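Local structure of cell division protein SepF (Methanobrevibacter smithii, 7AL1) at residues K60-Q63 and M64-Y68. The protein probably tethers the division protein FtsZ to the cell membrane in this archaeon, the chain here being its C-terminal, globular SepF domain. Numbering follows the deposited sequence. Where two conformers were deposited one is given.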
# COMPACT_ATOMS: atom_id res chain seq x y z
N LYS A 60 18.52 5.81 1.04
CA LYS A 60 18.19 4.97 2.19
C LYS A 60 17.33 3.79 1.76
O LYS A 60 17.47 2.68 2.31
CB LYS A 60 17.48 5.80 3.26
CG LYS A 60 18.29 6.96 3.80
CD LYS A 60 19.29 6.57 4.87
CE LYS A 60 19.94 7.81 5.47
NZ LYS A 60 20.21 7.70 6.93
N ILE A 61 16.44 3.99 0.79
CA ILE A 61 15.66 2.86 0.28
C ILE A 61 16.60 1.84 -0.37
O ILE A 61 16.45 0.63 -0.15
CB ILE A 61 14.56 3.36 -0.68
CG1 ILE A 61 13.50 4.14 0.13
CG2 ILE A 61 13.92 2.22 -1.43
CD1 ILE A 61 12.58 4.99 -0.72
N LYS A 62 17.58 2.32 -1.13
CA LYS A 62 18.57 1.43 -1.73
C LYS A 62 19.28 0.61 -0.67
O LYS A 62 19.44 -0.61 -0.82
CB LYS A 62 19.57 2.30 -2.49
CG LYS A 62 20.66 1.56 -3.20
CD LYS A 62 21.72 2.54 -3.71
CE LYS A 62 21.12 3.68 -4.53
NZ LYS A 62 20.15 3.22 -5.57
N GLN A 63 19.69 1.26 0.42
CA GLN A 63 20.39 0.56 1.49
C GLN A 63 19.49 -0.48 2.15
O GLN A 63 19.94 -1.59 2.49
CB GLN A 63 20.91 1.60 2.49
CG GLN A 63 21.81 1.04 3.61
CD GLN A 63 22.54 2.14 4.39
OE1 GLN A 63 23.76 2.08 4.58
NE2 GLN A 63 21.80 3.15 4.84
N MET A 64 18.21 -0.17 2.34
CA MET A 64 17.34 -1.16 2.98
C MET A 64 17.17 -2.39 2.09
O MET A 64 17.13 -3.52 2.60
CB MET A 64 15.97 -0.57 3.30
CG MET A 64 15.97 0.43 4.45
SD MET A 64 14.34 0.91 5.06
CE MET A 64 13.91 1.92 3.68
N ARG A 65 17.06 -2.19 0.78
CA ARG A 65 16.93 -3.32 -0.14
C ARG A 65 18.22 -4.14 -0.16
O ARG A 65 18.20 -5.37 -0.03
CB ARG A 65 16.60 -2.81 -1.54
CG ARG A 65 15.25 -2.19 -1.68
CD ARG A 65 15.01 -1.74 -3.10
NE ARG A 65 14.71 -2.85 -4.00
CZ ARG A 65 14.46 -2.70 -5.30
NH1 ARG A 65 14.51 -1.50 -5.85
NH2 ARG A 65 14.19 -3.76 -6.04
N SER A 66 19.36 -3.46 -0.29
CA SER A 66 20.62 -4.15 -0.54
C SER A 66 21.13 -4.85 0.71
O SER A 66 21.68 -5.95 0.62
CB SER A 66 21.67 -3.14 -0.99
OG SER A 66 21.21 -2.39 -2.11
N ASN A 67 20.99 -4.21 1.87
CA ASN A 67 21.65 -4.69 3.09
C ASN A 67 20.72 -5.30 4.12
O ASN A 67 21.20 -5.98 5.02
CB ASN A 67 22.42 -3.54 3.73
CG ASN A 67 23.58 -3.08 2.89
OD1 ASN A 67 23.92 -3.74 1.91
ND2 ASN A 67 24.17 -1.96 3.24
N TYR A 68 19.40 -5.13 4.00
CA TYR A 68 18.47 -5.65 4.99
C TYR A 68 17.40 -6.54 4.40
O TYR A 68 16.53 -7.03 5.15
CB TYR A 68 17.84 -4.51 5.81
CG TYR A 68 18.83 -3.77 6.69
CD1 TYR A 68 19.59 -2.73 6.19
CD2 TYR A 68 18.99 -4.12 8.04
CE1 TYR A 68 20.47 -2.04 6.98
CE2 TYR A 68 19.88 -3.43 8.84
CZ TYR A 68 20.62 -2.39 8.30
OH TYR A 68 21.51 -1.68 9.07
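Met64 reaches back along the last turns of helix 51-68 to lie against Lys60 and Ile61. Its side chain begins at CB, and Met64 CB sits 3.7 Å from the Ile61 O. The next atom, Met64 CG, stands beside the backbone N and opposite the carbonyl carbon (chi1 -72°), and this turns it toward the preceding turn, where it lies 3.4 Å from the Lys60 O. That same oxygen takes the Met64 N-H in a helical bond. At SD the chain bends (chi3 -73°), and this turns the methyl back toward Ile61, with Met64 CE 3.9 Å from the Ile61 CA and 4.2 Å from the Ile61 CG1; the Lys60 O is as near to that methyl as the Ile61 CA.

Through this apolar face the helix lies on the mixed sheet of the alpha/beta SepF domain: Ile61 and Met64 touch Ile86 of strand 81-87, and Ile61 and Arg65 touch Ala72 of strand 71-78, while Met64 also meets Val32 of the neighbouring helix 22-33. Lys60 flanks that helix, its NZ hydrogen-bonded to Asn26.

Arg65 runs its aliphatic part past the carbonyl one turn back, Arg65 CG 3.4 Å from the Ile61 O, before the chain turns outward. On the solvent side, the Lys62 carbonyl receives the backbone N-H of Ser66, Ser66 N to Lys62 O 2.9 Å. Ser66 OG lies 2.8 Å from that Lys62 O, but its proton has another acceptor within reach, so the bond is not settled. One residue on, Gln63 and Asn67 cross at a slant with their amide planes 49° apart; the touch is Gln63 CG against Asn67 ND2 at 3.8 Å. The Gln63 O accepts the N-H of Asn67 and also lies in the plane of the Tyr68 ring, at the CD1 edge.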